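Local coordinates for protein N-hydroxyarylamine O-acetyltransferase (Bacillus cereus, PDB 4DMO) that is an active arylamine N-acetyltransferase with a non-canonical Cys-His-Glu catalytic triad, and probably also O-acetylates N-hydroxyarylamines, at residues S23-A35 / Y122-P136. Sequence-based numbering, arbitrary orientation.
Sequences SFEDLSNIMYAMA and YLIEVGFGSYLPLAP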
loop_
_atom_site.group_PDB
_atom_site.type_symbol
_atom_site.label_atom_id
_atom_site.label_comp_id
_atom_site.label_asym_id
_atom_site.label_seq_id
_atom_site.Cartn_x
_atom_site.Cartn_y
_atom_site.Cartn_z
ATOM N N SER A 23 3.704 -9.569 -18.001
ATOM C CA SER A 23 3.177 -10.885 -17.686
ATOM C C SER A 23 2.883 -11.010 -16.215
ATOM O O SER A 23 3.294 -10.169 -15.408
ATOM C CB SER A 23 4.177 -11.986 -18.086
ATOM O OG SER A 23 5.291 -12.037 -17.198
ATOM N N PHE A 24 2.194 -12.092 -15.862
ATOM C CA PHE A 24 1.883 -12.370 -14.466
ATOM C C PHE A 24 3.142 -12.565 -13.649
ATOM O O PHE A 24 3.273 -12.064 -12.522
ATOM C CB PHE A 24 1.020 -13.618 -14.352
ATOM C CG PHE A 24 0.664 -13.955 -12.950
ATOM C CD1 PHE A 24 -0.415 -13.346 -12.343
ATOM C CD2 PHE A 24 1.414 -14.854 -12.215
ATOM C CE1 PHE A 24 -0.757 -13.639 -11.036
ATOM C CE2 PHE A 24 1.059 -15.138 -10.902
ATOM C CZ PHE A 24 -0.029 -14.517 -10.328
ATOM N N GLU A 25 4.070 -13.314 -14.220
ATOM C CA GLU A 25 5.298 -13.663 -13.529
ATOM C C GLU A 25 6.126 -12.420 -13.193
ATOM O O GLU A 25 6.999 -12.473 -12.317
ATOM C CB GLU A 25 6.071 -14.677 -14.387
ATOM C CG GLU A 25 7.310 -15.245 -13.739
ATOM C CD GLU A 25 7.459 -16.738 -13.967
ATOM O OE1 GLU A 25 6.721 -17.505 -13.310
ATOM O OE2 GLU A 25 8.310 -17.151 -14.786
ATOM N N ASP A 26 5.830 -11.321 -13.908
ATOM C CA ASP A 26 6.455 -10.002 -13.711
ATOM C C ASP A 26 5.918 -9.242 -12.479
ATOM O O ASP A 26 6.566 -8.333 -11.965
ATOM C CB ASP A 26 6.202 -9.095 -14.923
ATOM C CG ASP A 26 6.933 -9.538 -16.188
ATOM O OD1 ASP A 26 7.980 -10.216 -16.107
ATOM O OD2 ASP A 26 6.466 -9.143 -17.274
ATOM N N LEU A 27 4.719 -9.583 -12.036
ATOM C CA LEU A 27 4.019 -8.783 -11.037
ATOM C C LEU A 27 4.773 -8.692 -9.718
ATOM O O LEU A 27 4.923 -7.605 -9.134
ATOM C CB LEU A 27 2.643 -9.371 -10.812
ATOM C CG LEU A 27 1.775 -9.268 -12.057
ATOM C CD1 LEU A 27 0.416 -9.821 -11.772
ATOM C CD2 LEU A 27 1.683 -7.832 -12.543
ATOM N N SER A 28 5.272 -9.830 -9.274
ATOM C CA SER A 28 6.068 -9.904 -8.069
ATOM C C SER A 28 7.233 -8.915 -8.096
ATOM O O SER A 28 7.580 -8.288 -7.088
ATOM C CB SER A 28 6.618 -11.307 -7.896
ATOM O OG SER A 28 7.743 -11.498 -8.748
ATOM N N ASN A 29 7.889 -8.785 -9.233
ATOM C CA ASN A 29 9.068 -7.948 -9.221
ATOM C C ASN A 29 8.679 -6.498 -9.359
ATOM O O ASN A 29 9.365 -5.633 -8.879
ATOM C CB ASN A 29 10.081 -8.345 -10.297
ATOM C CG ASN A 29 11.445 -7.681 -10.073
ATOM O OD1 ASN A 29 12.154 -7.987 -9.100
ATOM N ND2 ASN A 29 11.803 -6.746 -10.956
ATOM N N ILE A 30 7.556 -6.232 -10.000
ATOM C CA ILE A 30 7.063 -4.881 -10.055
ATOM C C ILE A 30 6.644 -4.434 -8.649
ATOM O O ILE A 30 6.911 -3.301 -8.261
ATOM C CB ILE A 30 5.874 -4.783 -11.000
ATOM C CG1 ILE A 30 6.344 -5.041 -12.425
ATOM C CG2 ILE A 30 5.225 -3.412 -10.930
ATOM C CD1 ILE A 30 5.218 -5.143 -13.403
ATOM N N MET A 31 6.020 -5.342 -7.885
ATOM C CA MET A 31 5.560 -5.034 -6.541
ATOM C C MET A 31 6.722 -4.749 -5.646
ATOM O O MET A 31 6.665 -3.847 -4.802
ATOM C CB MET A 31 4.724 -6.192 -5.970
ATOM C CG MET A 31 3.371 -6.305 -6.635
ATOM S SD MET A 31 2.474 -7.817 -6.274
ATOM C CE MET A 31 1.899 -7.468 -4.606
ATOM N N TYR A 32 7.776 -5.531 -5.815
ATOM C CA TYR A 32 8.981 -5.351 -5.043
ATOM C C TYR A 32 9.577 -3.978 -5.346
ATOM O O TYR A 32 9.889 -3.201 -4.429
ATOM C CB TYR A 32 9.979 -6.473 -5.372
ATOM C CG TYR A 32 11.271 -6.306 -4.639
ATOM C CD1 TYR A 32 11.474 -6.880 -3.390
ATOM C CD2 TYR A 32 12.295 -5.564 -5.193
ATOM C CE1 TYR A 32 12.664 -6.704 -2.717
ATOM C CE2 TYR A 32 13.477 -5.395 -4.531
ATOM C CZ TYR A 32 13.653 -5.947 -3.292
ATOM O OH TYR A 32 14.846 -5.724 -2.661
ATOM N N ALA A 33 9.682 -3.664 -6.639
ATOM C CA ALA A 33 10.174 -2.366 -7.066
ATOM C C ALA A 33 9.289 -1.239 -6.514
ATOM O O ALA A 33 9.801 -0.219 -6.066
ATOM C CB ALA A 33 10.254 -2.292 -8.604
ATOM N N MET A 34 7.970 -1.409 -6.552
ATOM C CA MET A 34 7.090 -0.388 -5.999
ATOM C C MET A 34 7.377 -0.186 -4.522
ATOM O O MET A 34 7.379 0.945 -4.071
ATOM C CB MET A 34 5.623 -0.708 -6.200
ATOM C CG MET A 34 4.741 0.428 -5.738
ATOM S SD MET A 34 3.074 0.267 -6.316
ATOM C CE MET A 34 2.253 1.613 -5.502
ATOM N N ALA A 35 7.659 -1.257 -3.775
ATOM C CA ALA A 35 7.902 -1.101 -2.345
ATOM C C ALA A 35 9.188 -0.388 -2.101
ATOM O O ALA A 35 9.316 0.286 -1.094
ATOM C CB ALA A 35 7.944 -2.425 -1.648
ATOM N N TYR A 122 -6.211 -13.479 -7.430
ATOM C CA TYR A 122 -5.082 -13.048 -6.614
ATOM C C TYR A 122 -5.374 -11.685 -6.036
ATOM O O TYR A 122 -5.910 -10.822 -6.716
ATOM C CB TYR A 122 -3.788 -12.989 -7.436
ATOM C CG TYR A 122 -3.401 -14.324 -8.035
ATOM C CD1 TYR A 122 -4.023 -14.789 -9.168
ATOM C CD2 TYR A 122 -2.420 -15.112 -7.447
ATOM C CE1 TYR A 122 -3.706 -15.999 -9.705
ATOM C CE2 TYR A 122 -2.090 -16.342 -7.974
ATOM C CZ TYR A 122 -2.735 -16.776 -9.114
ATOM O OH TYR A 122 -2.413 -17.989 -9.667
ATOM N N LEU A 123 -5.020 -11.510 -4.771
ATOM C CA LEU A 123 -5.040 -10.209 -4.121
ATOM C C LEU A 123 -3.723 -9.508 -4.424
ATOM O O LEU A 123 -2.643 -10.035 -4.128
ATOM C CB LEU A 123 -5.173 -10.389 -2.626
ATOM C CG LEU A 123 -5.172 -9.191 -1.688
ATOM C CD1 LEU A 123 -6.476 -8.400 -1.787
ATOM C CD2 LEU A 123 -4.954 -9.710 -0.288
ATOM N N ILE A 124 -3.815 -8.320 -5.013
ATOM C CA ILE A 124 -2.641 -7.476 -5.223
ATOM C C ILE A 124 -2.557 -6.375 -4.140
ATOM O O ILE A 124 -3.347 -5.423 -4.131
ATOM C CB ILE A 124 -2.688 -6.847 -6.630
ATOM C CG1 ILE A 124 -2.946 -7.947 -7.678
ATOM C CG2 ILE A 124 -1.418 -6.041 -6.907
ATOM C CD1 ILE A 124 -1.940 -9.141 -7.641
ATOM N N GLU A 125 -1.597 -6.519 -3.235
ATOM C CA GLU A 125 -1.509 -5.639 -2.074
ATOM C C GLU A 125 -0.175 -4.924 -2.016
ATOM O O GLU A 125 0.862 -5.512 -1.682
ATOM C CB GLU A 125 -1.745 -6.418 -0.768
ATOM C CG GLU A 125 -1.710 -5.570 0.483
ATOM C CD GLU A 125 -2.709 -4.426 0.427
ATOM O OE1 GLU A 125 -3.933 -4.700 0.502
ATOM O OE2 GLU A 125 -2.261 -3.254 0.342
ATOM N N VAL A 126 -0.229 -3.621 -2.304
ATOM C CA VAL A 126 0.960 -2.775 -2.290
ATOM C C VAL A 126 0.833 -1.560 -1.343
ATOM O O VAL A 126 1.747 -0.719 -1.283
ATOM C CB VAL A 126 1.300 -2.301 -3.716
ATOM C CG1 VAL A 126 1.535 -3.514 -4.587
ATOM C CG2 VAL A 126 0.174 -1.447 -4.271
ATOM N N GLY A 127 -0.250 -1.513 -0.554
ATOM C CA GLY A 127 -0.552 -0.335 0.232
ATOM C C GLY A 127 -0.757 -0.482 1.719
ATOM O O GLY A 127 -1.113 0.490 2.397
ATOM N N PHE A 128 -0.515 -1.670 2.234
ATOM C CA PHE A 128 -0.821 -1.988 3.633
ATOM C C PHE A 128 0.369 -1.655 4.502
ATOM O O PHE A 128 0.933 -2.535 5.158
ATOM C CB PHE A 128 -1.135 -3.496 3.780
ATOM C CG PHE A 128 -1.755 -3.889 5.098
ATOM C CD1 PHE A 128 -1.494 -5.125 5.653
ATOM C CD2 PHE A 128 -2.619 -3.039 5.766
ATOM C CE1 PHE A 128 -2.077 -5.514 6.868
ATOM C CE2 PHE A 128 -3.197 -3.418 6.964
ATOM C CZ PHE A 128 -2.927 -4.670 7.509
ATOM N N GLY A 129 0.741 -0.385 4.528
ATOM C CA GLY A 129 1.932 0.039 5.252
ATOM C C GLY A 129 3.171 -0.714 4.790
ATOM O O GLY A 129 3.446 -0.816 3.600
ATOM N N SER A 130 3.944 -1.222 5.736
ATOM C CA SER A 130 5.104 -2.042 5.421
ATOM C C SER A 130 4.767 -3.549 5.442
ATOM O O SER A 130 5.626 -4.399 5.223
ATOM C CB SER A 130 6.202 -1.752 6.442
ATOM O OG SER A 130 5.771 -2.139 7.735
ATOM N N TYR A 131 3.506 -3.885 5.653
ATOM C CA TYR A 131 3.092 -5.276 5.697
ATOM C C TYR A 131 2.798 -5.799 4.304
ATOM O O TYR A 131 1.671 -6.149 3.977
ATOM C CB TYR A 131 1.880 -5.413 6.617
ATOM C CG TYR A 131 2.262 -5.108 8.056
ATOM C CD1 TYR A 131 3.216 -5.855 8.691
ATOM C CD2 TYR A 131 1.686 -4.070 8.756
ATOM C CE1 TYR A 131 3.582 -5.597 9.994
ATOM C CE2 TYR A 131 2.052 -3.793 10.052
ATOM C CZ TYR A 131 3.004 -4.562 10.666
ATOM O OH TYR A 131 3.384 -4.321 11.972
ATOM N N LEU A 132 3.834 -5.855 3.475
ATOM C CA LEU A 132 3.641 -6.073 2.056
ATOM C C LEU A 132 4.053 -7.475 1.630
ATOM O O LEU A 132 5.165 -7.913 1.891
ATOM C CB LEU A 132 4.432 -5.020 1.261
ATOM C CG LEU A 132 4.064 -3.532 1.512
ATOM C CD1 LEU A 132 5.017 -2.569 0.759
ATOM C CD2 LEU A 132 2.576 -3.224 1.132
ATOM N N PRO A 133 3.164 -8.167 0.917
ATOM C CA PRO A 133 3.493 -9.515 0.446
ATOM C C PRO A 133 4.579 -9.519 -0.646
ATOM O O PRO A 133 5.194 -10.555 -0.849
ATOM C CB PRO A 133 2.155 -10.033 -0.108
ATOM C CG PRO A 133 1.100 -9.153 0.478
ATOM C CD PRO A 133 1.769 -7.800 0.610
ATOM N N LEU A 134 4.789 -8.390 -1.327
ATOM C CA LEU A 134 5.767 -8.270 -2.426
ATOM C C LEU A 134 5.515 -9.260 -3.563
ATOM O O LEU A 134 6.383 -9.526 -4.401
ATOM C CB LEU A 134 7.186 -8.416 -1.902
ATOM C CG LEU A 134 7.431 -7.410 -0.782
ATOM C CD1 LEU A 134 8.795 -7.632 -0.232
ATOM C CD2 LEU A 134 7.299 -5.998 -1.262
ATOM N N ALA A 135 4.306 -9.795 -3.592
ATOM C CA ALA A 135 3.881 -10.650 -4.684
ATOM C C ALA A 135 2.373 -10.838 -4.587
ATOM O O ALA A 135 1.783 -10.556 -3.545
ATOM C CB ALA A 135 4.606 -11.989 -4.611
ATOM N N PRO A 136 1.733 -11.285 -5.674
ATOM C CA PRO A 136 0.313 -11.635 -5.607
ATOM C C PRO A 136 0.017 -12.716 -4.553
ATOM O O PRO A 136 0.800 -13.632 -4.344
ATOM C CB PRO A 136 0.015 -12.171 -7.022
ATOM C CG PRO A 136 1.038 -11.559 -7.876
ATOM C CD PRO A 136 2.279 -11.511 -7.023
#
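Residues 27-35 of helix 27-37 come close enough to the chain at 134-136 for the CA atoms of Ser28 and Ala135 to stand 4.1 Å apart, yet no hydrogen bond joins the segments, and the contact, which buries 664 Å² in all, rests on apolar packing. Met31 holds its middle. Its chain bends at the last torsion (chi3 76°), folding the thioether against the backbone of Ala135: Met31 SD is 3.5 Å from Ala135 CA, and Met31 CE lies 3.3 Å from Ala135 O. The Met31 and Val126 side chains cross at about a right angle, CG of Met31 touching CG1 of Val126. Val126 CG2 receives the extended Met34 chain, with Met34 CE 3.9 Å from Val126 CG2 and Met34 SD just as near.

Toward the N-terminal side of segment 23-35, Phe24 meets Tyr122 in an edge-to-face pair. CZ of Phe24 sits 3.6 Å above the Tyr122 plane, over the ring centre, and the planes make 56°. With CG of Phe24 trans to its own nitrogen (chi1 -180°), the ring extends to Tyr122 and also reaches CG of Pro136, which packs against Leu27 CB as well; His117 stacks on Phe24. At the other end, Leu134 CD2 touches Ala35 CB at 3.7 Å, and Leu132 CD1 meets the same methyl. Met78 of helix 71-84 adds to the apolar layer around Met34, Ile124 and Val126.

The helix thus packs against the face of the 122-136 chain bearing Ile124 and Val126, while Glu125 points to the other side. Glu125 OE2 accepts Gly127 N through the anti lone pair (2.8 Å) and also binds Asn75 ND2; OE1 is bonded to His110 NE2. These bonds probably place Glu125 in the Cys-His-Glu triad of the arylamine N-acetyltransferase fold.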